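PDB 6Q62: dihydropteroate synthase from Xanthomonas albilineans, which probably catalyses the condensation of para-aminobenzoate with 6-hydroxymethyl-7,8-dihydropterin diphosphate to give 7,8-dihydropteroate, a precursor of folate. Local coordinates for residues V139-P147 with V166-A177; V217-R225 with A257-V265. One frame throughout, in Å; residues are numbered along the deposited sequence.

Contact 1: V139-P147 with V166-A177. With 6GU (6-chloroguanine), chain E.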
loop_
_atom_site.group_PDB
_atom_site.type_symbol
_atom_site.label_atom_id
_atom_site.label_comp_id
_atom_site.label_asym_id
_atom_site.label_seq_id
_atom_site.Cartn_x
_atom_site.Cartn_y
_atom_site.Cartn_z
ATOM N N VAL A 139 -24.263 12.293 -19.409
ATOM C CA VAL A 139 -23.152 11.444 -19.004
ATOM C C VAL A 139 -22.852 11.722 -17.525
ATOM O O VAL A 139 -23.111 12.841 -17.049
ATOM C CB VAL A 139 -21.843 11.670 -19.871
ATOM C CG1 VAL A 139 -22.018 11.198 -21.316
ATOM C CG2 VAL A 139 -21.378 13.121 -19.827
ATOM N N PRO A 140 -22.173 10.784 -16.812
ATOM C CA PRO A 140 -21.780 11.071 -15.432
ATOM C C PRO A 140 -20.796 12.236 -15.358
ATOM O O PRO A 140 -20.031 12.470 -16.302
ATOM C CB PRO A 140 -21.118 9.766 -14.965
ATOM C CG PRO A 140 -21.706 8.684 -15.880
ATOM C CD PRO A 140 -21.864 9.393 -17.191
ATOM N N VAL A 141 -20.749 12.894 -14.213
ATOM C CA VAL A 141 -19.864 14.056 -14.036
ATOM C C VAL A 141 -19.275 14.074 -12.642
ATOM O O VAL A 141 -19.988 13.857 -11.663
ATOM C CB VAL A 141 -20.557 15.410 -14.387
ATOM C CG1 VAL A 141 -21.795 15.632 -13.493
ATOM C CG2 VAL A 141 -19.568 16.585 -14.240
ATOM N N VAL A 142 -17.979 14.369 -12.551
ATOM C CA VAL A 142 -17.306 14.509 -11.271
ATOM C C VAL A 142 -17.304 15.985 -10.904
ATOM O O VAL A 142 -16.791 16.799 -11.668
ATOM C CB VAL A 142 -15.840 13.990 -11.311
ATOM C CG1 VAL A 142 -15.171 14.140 -9.939
ATOM C CG2 VAL A 142 -15.753 12.542 -11.806
ATOM N N LEU A 143 -17.796 16.314 -9.707
ATOM C CA LEU A 143 -17.778 17.653 -9.170
ATOM C C LEU A 143 -16.672 17.728 -8.128
ATOM O O LEU A 143 -16.785 17.141 -7.055
ATOM C CB LEU A 143 -19.145 17.993 -8.545
ATOM C CG LEU A 143 -20.403 17.760 -9.433
ATOM C CD1 LEU A 143 -21.680 17.994 -8.619
ATOM C CD2 LEU A 143 -20.403 18.683 -10.683
ATOM N N MET A 144 -15.604 18.424 -8.448
ATOM C CA MET A 144 -14.457 18.505 -7.554
ATOM C C MET A 144 -14.430 19.831 -6.806
ATOM O O MET A 144 -14.952 20.836 -7.311
ATOM C CB MET A 144 -13.177 18.324 -8.387
ATOM C CG MET A 144 -11.937 17.955 -7.551
ATOM S SD MET A 144 -10.384 18.247 -8.433
ATOM C CE MET A 144 -10.212 20.021 -8.189
ATOM N N HIS A 145 -13.808 19.847 -5.621
ATOM C CA HIS A 145 -13.637 21.081 -4.882
ATOM C C HIS A 145 -12.290 21.713 -5.199
ATOM O O HIS A 145 -11.244 21.083 -5.097
ATOM C CB HIS A 145 -13.736 20.881 -3.359
ATOM C CG HIS A 145 -13.393 22.133 -2.585
ATOM N ND1 HIS A 145 -12.094 22.416 -2.194
ATOM C CD2 HIS A 145 -14.190 23.156 -2.192
ATOM C CE1 HIS A 145 -12.138 23.590 -1.575
ATOM N NE2 HIS A 145 -13.376 24.069 -1.535
ATOM N N MET A 146 -12.317 22.987 -5.563
ATOM C CA MET A 146 -11.106 23.784 -5.677
ATOM C C MET A 146 -11.483 25.218 -5.302
ATOM O O MET A 146 -12.598 25.619 -5.592
ATOM C CB MET A 146 -10.303 23.614 -6.989
ATOM C CG MET A 146 -10.830 24.384 -8.160
ATOM S SD MET A 146 -9.834 24.073 -9.619
ATOM C CE MET A 146 -8.400 25.007 -9.249
ATOM N N PRO A 147 -10.682 25.894 -4.458
ATOM C CA PRO A 147 -11.042 27.264 -4.049
ATOM C C PRO A 147 -10.869 28.270 -5.187
ATOM O O PRO A 147 -9.927 28.150 -5.972
ATOM C CB PRO A 147 -10.089 27.548 -2.883
ATOM C CG PRO A 147 -8.927 26.658 -3.104
ATOM C CD PRO A 147 -9.352 25.501 -3.958
ATOM N N VAL A 166 -15.339 22.087 2.484
ATOM C CA VAL A 166 -15.404 21.209 1.309
ATOM C C VAL A 166 -16.769 20.537 1.222
ATOM O O VAL A 166 -17.367 20.552 0.152
ATOM C CB VAL A 166 -14.233 20.188 1.245
ATOM C CG1 VAL A 166 -14.482 19.121 0.177
ATOM C CG2 VAL A 166 -12.903 20.884 0.983
ATOM N N HIS A 167 -17.299 20.011 2.353
ATOM C CA HIS A 167 -18.632 19.384 2.396
ATOM C C HIS A 167 -19.699 20.382 1.921
ATOM O O HIS A 167 -20.525 20.038 1.095
ATOM C CB HIS A 167 -18.954 18.920 3.845
ATOM C CG HIS A 167 -20.252 18.187 4.018
ATOM N ND1 HIS A 167 -21.446 18.865 4.179
ATOM C CD2 HIS A 167 -20.484 16.863 4.164
ATOM C CE1 HIS A 167 -22.371 17.938 4.365
ATOM N NE2 HIS A 167 -21.842 16.719 4.370
ATOM N N ARG A 168 -19.667 21.611 2.454
ATOM C CA ARG A 168 -20.643 22.657 2.135
ATOM C C ARG A 168 -20.592 22.975 0.637
ATOM O O ARG A 168 -21.640 23.020 0.001
ATOM C CB ARG A 168 -20.339 23.923 2.969
ATOM C CG ARG A 168 -21.340 25.068 2.761
ATOM C CD ARG A 168 -21.088 26.200 3.744
ATOM N NE ARG A 168 -20.008 27.096 3.313
ATOM C CZ ARG A 168 -19.028 27.540 4.099
ATOM N NH1 ARG A 168 -18.958 27.156 5.369
ATOM N NH2 ARG A 168 -18.098 28.353 3.614
ATOM N N PHE A 169 -19.366 23.143 0.072
ATOM C CA PHE A 169 -19.202 23.409 -1.356
ATOM C C PHE A 169 -19.813 22.284 -2.211
ATOM O O PHE A 169 -20.504 22.559 -3.183
ATOM C CB PHE A 169 -17.731 23.622 -1.702
ATOM C CG PHE A 169 -17.459 23.802 -3.179
ATOM C CD1 PHE A 169 -17.502 25.062 -3.763
ATOM C CD2 PHE A 169 -17.149 22.708 -3.989
ATOM C CE1 PHE A 169 -17.215 25.235 -5.133
ATOM C CE2 PHE A 169 -16.847 22.882 -5.345
ATOM C CZ PHE A 169 -16.891 24.147 -5.912
ATOM N N LEU A 170 -19.529 21.016 -1.865
ATOM C CA LEU A 170 -20.046 19.872 -2.646
ATOM C C LEU A 170 -21.552 19.729 -2.570
ATOM O O LEU A 170 -22.163 19.392 -3.582
ATOM C CB LEU A 170 -19.313 18.580 -2.265
ATOM C CG LEU A 170 -17.810 18.649 -2.639
ATOM C CD1 LEU A 170 -17.043 17.484 -2.037
ATOM C CD2 LEU A 170 -17.609 18.736 -4.167
ATOM N N VAL A 171 -22.175 20.033 -1.402
ATOM C CA VAL A 171 -23.638 20.028 -1.268
ATOM C C VAL A 171 -24.204 21.090 -2.263
ATOM O O VAL A 171 -25.102 20.788 -3.044
ATOM C CB VAL A 171 -24.045 20.329 0.201
ATOM C CG1 VAL A 171 -25.508 20.750 0.312
ATOM C CG2 VAL A 171 -23.774 19.128 1.095
ATOM N N GLU A 172 -23.628 22.308 -2.247
ATOM C CA GLU A 172 -24.008 23.417 -3.160
ATOM C C GLU A 172 -23.897 23.025 -4.638
ATOM O O GLU A 172 -24.803 23.308 -5.411
ATOM C CB GLU A 172 -23.135 24.641 -2.905
ATOM C CG GLU A 172 -23.492 25.350 -1.613
ATOM C CD GLU A 172 -22.489 26.355 -1.083
ATOM O OE1 GLU A 172 -21.435 26.568 -1.726
ATOM O OE2 GLU A 172 -22.759 26.922 0.000
ATOM N N ARG A 173 -22.812 22.329 -5.020
ATOM C CA ARG A 173 -22.640 21.936 -6.421
ATOM C C ARG A 173 -23.560 20.790 -6.821
ATOM O O ARG A 173 -24.045 20.790 -7.952
ATOM C CB ARG A 173 -21.169 21.629 -6.755
ATOM C CG ARG A 173 -20.209 22.786 -6.486
ATOM C CD ARG A 173 -20.666 24.121 -7.109
ATOM N NE ARG A 173 -20.891 24.005 -8.564
ATOM C CZ ARG A 173 -21.683 24.821 -9.255
ATOM N NH1 ARG A 173 -21.822 24.667 -10.566
ATOM N NH2 ARG A 173 -22.334 25.801 -8.641
ATOM N N ILE A 174 -23.835 19.837 -5.901
ATOM C CA ILE A 174 -24.794 18.749 -6.191
ATOM C C ILE A 174 -26.161 19.422 -6.474
ATOM O O ILE A 174 -26.837 19.058 -7.428
ATOM C CB ILE A 174 -24.920 17.739 -4.987
ATOM C CG1 ILE A 174 -23.619 16.870 -4.869
ATOM C CG2 ILE A 174 -26.162 16.802 -5.156
ATOM C CD1 ILE A 174 -23.476 16.179 -3.482
ATOM N N PHE A 175 -26.558 20.366 -5.617
ATOM C CA PHE A 175 -27.829 21.094 -5.722
ATOM C C PHE A 175 -27.903 21.862 -7.049
ATOM O O PHE A 175 -28.900 21.716 -7.755
ATOM C CB PHE A 175 -28.014 21.990 -4.486
ATOM C CG PHE A 175 -29.285 22.800 -4.456
ATOM C CD1 PHE A 175 -30.488 22.224 -4.062
ATOM C CD2 PHE A 175 -29.288 24.126 -4.866
ATOM C CE1 PHE A 175 -31.670 22.971 -4.064
ATOM C CE2 PHE A 175 -30.467 24.879 -4.848
ATOM C CZ PHE A 175 -31.645 24.301 -4.424
ATOM N N ALA A 176 -26.851 22.626 -7.402
ATOM C CA ALA A 176 -26.746 23.358 -8.676
ATOM C C ALA A 176 -26.900 22.416 -9.863
ATOM O O ALA A 176 -27.634 22.721 -10.801
ATOM C CB ALA A 176 -25.416 24.072 -8.745
ATOM N N ALA A 177 -26.235 21.243 -9.809
ATOM C CA ALA A 177 -26.359 20.251 -10.881
ATOM C C ALA A 177 -27.768 19.685 -10.973
ATOM O O ALA A 177 -28.319 19.589 -12.074
ATOM C CB ALA A 177 -25.336 19.132 -10.682
HETATM CL CL6 6GU E . -7.593 14.953 -7.330
HETATM N N1 6GU E . -9.506 14.813 -8.902
HETATM C C2 6GU E . -10.060 15.057 -10.159
HETATM N N2 6GU E . -11.358 14.802 -10.230
HETATM N N3 6GU E . -9.384 15.546 -11.260
HETATM C C4 6GU E . -8.055 15.826 -11.021
HETATM C C5 6GU E . -7.428 15.627 -9.762
HETATM C C6 6GU E . -8.233 15.123 -8.789
HETATM N N7 6GU E . -6.096 16.023 -9.848
HETATM C C8 6GU E . -5.961 16.455 -11.164
HETATM N N9 6GU E . -7.106 16.347 -11.891
#

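Contact 2: V217-R225 with A257-V265. With 6GU (6-chloroguanine), chain E; SO4 (sulfate ion), chain H.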
loop_
_atom_site.group_PDB
_atom_site.type_symbol
_atom_site.label_atom_id
_atom_site.label_comp_id
_atom_site.label_asym_id
_atom_site.label_seq_id
_atom_site.Cartn_x
_atom_site.Cartn_y
_atom_site.Cartn_z
ATOM N N VAL A 217 -23.768 10.188 -2.919
ATOM C CA VAL A 217 -23.141 10.150 -4.238
ATOM C C VAL A 217 -21.741 9.521 -4.137
ATOM O O VAL A 217 -21.054 9.754 -3.146
ATOM C CB VAL A 217 -23.134 11.533 -4.982
ATOM C CG1 VAL A 217 -24.557 12.057 -5.229
ATOM C CG2 VAL A 217 -22.321 12.558 -4.220
ATOM N N PRO A 218 -21.317 8.724 -5.136
ATOM C CA PRO A 218 -19.953 8.144 -5.089
ATOM C C PRO A 218 -18.864 9.204 -4.966
ATOM O O PRO A 218 -18.988 10.307 -5.533
ATOM C CB PRO A 218 -19.816 7.412 -6.418
ATOM C CG PRO A 218 -21.203 7.250 -6.926
ATOM C CD PRO A 218 -22.010 8.364 -6.391
ATOM N N VAL A 219 -17.788 8.854 -4.243
ATOM C CA VAL A 219 -16.688 9.789 -3.974
ATOM C C VAL A 219 -15.427 9.327 -4.693
ATOM O O VAL A 219 -15.048 8.138 -4.622
ATOM C CB VAL A 219 -16.467 9.933 -2.438
ATOM C CG1 VAL A 219 -15.212 10.747 -2.085
ATOM C CG2 VAL A 219 -17.698 10.494 -1.727
ATOM N N LEU A 220 -14.793 10.257 -5.407
ATOM C CA LEU A 220 -13.538 10.022 -6.110
ATOM C C LEU A 220 -12.437 10.660 -5.264
ATOM O O LEU A 220 -12.609 11.782 -4.787
ATOM C CB LEU A 220 -13.602 10.683 -7.499
ATOM C CG LEU A 220 -12.413 10.490 -8.451
ATOM C CD1 LEU A 220 -12.847 10.649 -9.887
ATOM C CD2 LEU A 220 -11.232 11.386 -8.147
ATOM N N ALA A 221 -11.302 9.966 -5.103
ATOM C CA ALA A 221 -10.152 10.512 -4.361
ATOM C C ALA A 221 -8.969 10.410 -5.293
ATOM O O ALA A 221 -8.744 9.373 -5.874
ATOM C CB ALA A 221 -9.869 9.681 -3.105
ATOM N N GLY A 222 -8.222 11.483 -5.412
ATOM C CA GLY A 222 -7.025 11.524 -6.237
ATOM C C GLY A 222 -5.863 12.098 -5.439
ATOM O O GLY A 222 -5.798 13.308 -5.260
ATOM N N LEU A 223 -4.947 11.256 -4.940
ATOM C CA LEU A 223 -3.799 11.778 -4.184
ATOM C C LEU A 223 -2.515 11.378 -4.897
ATOM O O LEU A 223 -1.418 11.596 -4.375
ATOM C CB LEU A 223 -3.793 11.183 -2.750
ATOM C CG LEU A 223 -4.990 11.486 -1.846
ATOM C CD1 LEU A 223 -5.848 10.249 -1.647
ATOM C CD2 LEU A 223 -4.531 11.937 -0.498
ATOM N N SER A 224 -2.651 10.854 -6.105
ATOM C CA SER A 224 -1.549 10.266 -6.859
ATOM C C SER A 224 -0.331 11.153 -7.084
ATOM O O SER A 224 -0.365 12.130 -7.814
ATOM C CB SER A 224 -2.053 9.703 -8.179
ATOM O OG SER A 224 -1.035 8.907 -8.746
ATOM N N ARG A 225 0.789 10.749 -6.455
ATOM C CA ARG A 225 2.111 11.377 -6.552
ATOM C C ARG A 225 2.078 12.857 -6.201
ATOM O O ARG A 225 2.967 13.618 -6.612
ATOM C CB ARG A 225 2.711 11.167 -7.954
ATOM C CG ARG A 225 2.857 9.680 -8.331
ATOM C CD ARG A 225 3.376 9.620 -9.739
ATOM N NE ARG A 225 3.642 8.250 -10.188
ATOM C CZ ARG A 225 4.460 7.952 -11.191
ATOM N NH1 ARG A 225 5.060 8.918 -11.874
ATOM N NH2 ARG A 225 4.676 6.688 -11.526
ATOM N N ALA A 257 -14.182 5.869 -0.386
ATOM C CA ALA A 257 -14.037 6.302 -1.783
ATOM C C ALA A 257 -14.329 5.129 -2.729
ATOM O O ALA A 257 -13.884 4.005 -2.453
ATOM C CB ALA A 257 -12.638 6.857 -2.034
ATOM N N LEU A 258 -15.170 5.361 -3.772
ATOM C CA LEU A 258 -15.475 4.298 -4.764
ATOM C C LEU A 258 -14.678 4.439 -6.055
ATOM O O LEU A 258 -14.680 3.539 -6.904
ATOM C CB LEU A 258 -16.979 4.160 -5.057
ATOM C CG LEU A 258 -17.755 3.566 -3.884
ATOM C CD1 LEU A 258 -19.259 3.903 -3.989
ATOM C CD2 LEU A 258 -17.445 2.073 -3.739
ATOM N N LEU A 259 -14.012 5.576 -6.228
ATOM C CA LEU A 259 -13.175 5.774 -7.428
ATOM C C LEU A 259 -11.844 6.359 -6.994
ATOM O O LEU A 259 -11.813 7.249 -6.127
ATOM C CB LEU A 259 -13.872 6.737 -8.441
ATOM C CG LEU A 259 -14.386 6.148 -9.761
ATOM C CD1 LEU A 259 -14.655 7.258 -10.756
ATOM C CD2 LEU A 259 -13.354 5.254 -10.431
ATOM N N LEU A 260 -10.761 5.881 -7.597
ATOM C CA LEU A 260 -9.387 6.298 -7.225
ATOM C C LEU A 260 -8.663 6.731 -8.472
ATOM O O LEU A 260 -8.588 5.965 -9.443
ATOM C CB LEU A 260 -8.606 5.152 -6.528
ATOM C CG LEU A 260 -9.307 4.615 -5.258
ATOM C CD1 LEU A 260 -8.754 3.286 -4.870
ATOM C CD2 LEU A 260 -9.246 5.660 -4.097
ATOM N N ARG A 261 -8.211 7.985 -8.484
ATOM C CA ARG A 261 -7.593 8.575 -9.689
ATOM C C ARG A 261 -6.090 8.462 -9.546
ATOM O O ARG A 261 -5.482 9.188 -8.750
ATOM C CB ARG A 261 -8.060 10.030 -9.864
ATOM C CG ARG A 261 -7.510 10.664 -11.160
ATOM C CD ARG A 261 -8.077 12.064 -11.404
ATOM N NE ARG A 261 -7.517 12.611 -12.646
ATOM C CZ ARG A 261 -6.336 13.218 -12.747
ATOM N NH1 ARG A 261 -5.574 13.385 -11.677
ATOM N NH2 ARG A 261 -5.905 13.653 -13.923
ATOM N N VAL A 262 -5.494 7.541 -10.314
ATOM C CA VAL A 262 -4.076 7.204 -10.094
ATOM C C VAL A 262 -3.212 7.160 -11.335
ATOM O O VAL A 262 -3.685 6.846 -12.421
ATOM C CB VAL A 262 -3.961 5.839 -9.330
ATOM C CG1 VAL A 262 -4.952 5.750 -8.164
ATOM C CG2 VAL A 262 -4.170 4.654 -10.269
ATOM N N HIS A 263 -1.885 7.347 -11.138
ATOM C CA HIS A 263 -0.909 7.143 -12.213
ATOM C C HIS A 263 -0.478 5.656 -12.186
ATOM O O HIS A 263 -0.287 5.051 -13.236
ATOM C CB HIS A 263 0.367 7.980 -11.953
ATOM C CG HIS A 263 0.155 9.455 -11.992
ATOM N ND1 HIS A 263 -0.070 10.173 -10.847
ATOM C CD2 HIS A 263 0.177 10.307 -13.047
ATOM C CE1 HIS A 263 -0.226 11.437 -11.229
ATOM N NE2 HIS A 263 -0.070 11.566 -12.542
ATOM N N ASP A 264 -0.313 5.087 -10.978
ATOM C CA ASP A 264 0.252 3.750 -10.773
ATOM C C ASP A 264 -0.831 2.701 -10.682
ATOM O O ASP A 264 -1.226 2.241 -9.595
ATOM C CB ASP A 264 1.147 3.776 -9.543
ATOM C CG ASP A 264 2.199 4.864 -9.732
ATOM O OD1 ASP A 264 3.126 4.653 -10.534
ATOM O OD2 ASP A 264 2.047 5.950 -9.137
ATOM N N VAL A 265 -1.386 2.412 -11.860
ATOM C CA VAL A 265 -2.556 1.534 -11.952
ATOM C C VAL A 265 -2.275 0.126 -11.436
ATOM O O VAL A 265 -3.007 -0.318 -10.543
ATOM C CB VAL A 265 -3.160 1.539 -13.358
ATOM C CG1 VAL A 265 -4.273 0.489 -13.483
ATOM C CG2 VAL A 265 -3.705 2.936 -13.696
HETATM CL CL6 6GU E . -7.593 14.953 -7.330
HETATM N N1 6GU E . -9.506 14.813 -8.902
HETATM C C2 6GU E . -10.060 15.057 -10.159
HETATM N N2 6GU E . -11.358 14.802 -10.230
HETATM N N3 6GU E . -9.384 15.546 -11.260
HETATM C C4 6GU E . -8.055 15.826 -11.021
HETATM C C5 6GU E . -7.428 15.627 -9.762
HETATM C C6 6GU E . -8.233 15.123 -8.789
HETATM N N7 6GU E . -6.096 16.023 -9.848
HETATM C C8 6GU E . -5.961 16.455 -11.164
HETATM N N9 6GU E . -7.106 16.347 -11.891
HETATM S S SO4 H . -2.183 15.005 -12.742
HETATM O O1 SO4 H . -0.946 14.323 -13.170
HETATM O O2 SO4 H . -1.928 16.433 -12.505
HETATM O O3 SO4 H . -3.239 14.894 -13.810
HETATM O O4 SO4 H . -2.677 14.436 -11.499
HETATM O O HOH W 1 -0.364 6.332 -8.146
HETATM O O HOH W 2 -4.913 11.844 -8.393
#

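Contact 1: V139-P147 with V166-A177
His145 and Phe169 meet in a T-shaped stack. The edge of the imidazole points at the face of the phenyl ring, with the planes at 89° and the centroids 4.9 Å apart. CD2 of His145 does the touching and lies 3.5 Å from CG of Phe169. The imidazole swings to the helix because its CG stands anti to the backbone N, chi1 173°. Val166 then covers one face of it. The methyl CG2 of Val166 sits almost over the middle of that ring, a CH-pi contact with 3.7 Å to the centroid. The methyl, the phenyl ring and a hydrogen bond from ND1 to Lys197 together probably limit rotation of the imidazole.

Further along, the phenyl edge of Phe169 reaches the backbone. CE2 of Phe169 lies 3.4 Å from O of Met144, near the plane of the phenyl ring. The other end of the contact is aliphatic. Leu143 points at helix 162-179, and its CD1 rests against the backbone O of Arg173 and CB of Ala177, the latter at 4.3 Å. Leu170 sends CD2 to O of Leu143. CG of Arg173 lies over one face of the Phe169 ring, toward its rim. The bends at chi2 and chi3 then turn the rest of the chain.

Met144 turns from the helix to the ligand, with SD 3.6 Å from N1 of 6-chloroguanine. No hydrogen bond joins the two segments. Strand 141-144 and its helix are therefore held by apolar and aromatic packing, while ND1 of His145 and NE of Arg173 find their partners in Lys197 and Ala124.

Contact 2: V217-R225 with A257-V265
With chi1 of Ser224 at -168°, OG points away from the backbone N and turns to His263. OG is hydrogen-bonded to ND1 of His263 at 2.6 Å, and it accepts the backbone N-H of the same residue. A water joins this hydroxyl to N and OD2 of Asp264. Arg225 is extended from CG to NE and runs past the His263 ring to Asp264. It forms a side-on, two-nitrogen salt bridge with the carboxylate. NE donates to OD2 of Asp264 at 3.0 Å, and NH2 to OD1 of Asp264 at 2.7 Å. Both oxygens use their syn lone pairs, and the guanidinium and carboxylate planes are 24° apart, nearly coplanar. CB of His263 lies over one face of the Arg225 guanidinium.

The backbones pair in parallel, Leu220 with Leu259 and Ala221 with Leu260. Ala221 N donates to O of Leu259, and Arg261 N to O of Ala221. Val219 O takes two donors, the N-H groups of Leu258 and Leu259. CB of Ala221 packs 4.1 Å from CB of Ala257.

Arg261 is also extended. Its guanidinium lies with one face against the purine, and CZ is 3.3 Å from N9 of 6-chloroguanine. The edge faces a sulfate, probably from the crystallisation liquor. NH2 of Arg261 bonds to sulfate O3 at 2.9 Å, NH1 to O4, and NE2 of His263 to O1. Asp61 forms a salt bridge with NE of Arg261, which would steady the stacked group. Gly222 O lies 3.2 Å from CL6 of the ligand. A ligand site at the C-terminal ends of parallel strands is typical of a TIM barrel. Here the 6-chloroguanine site is consistent with the family's pterin pocket, and the sulfate may mark an anion site.

In the fold
Contact 1 and contact 2 meet the same purine, and their centres lie about 16 Å apart. Contact 1 packs a helix on strand 141-144, whereas contact 2 pairs strands 220-221 and 259-262. Strand 187-190 touches both. The two contacts also touch directly: CD1 of Ile174 is 3.9 Å from CG2 of Val217. Around 6-chloroguanine, contact 1 supplies Val142 and Met144, and contact 2 supplies Leu220, Gly222 and Arg261. Asn120, Asp190 and Lys226 add hydrogen bonds to the ligand. Of the two, contact 2 alone also binds the sulfate.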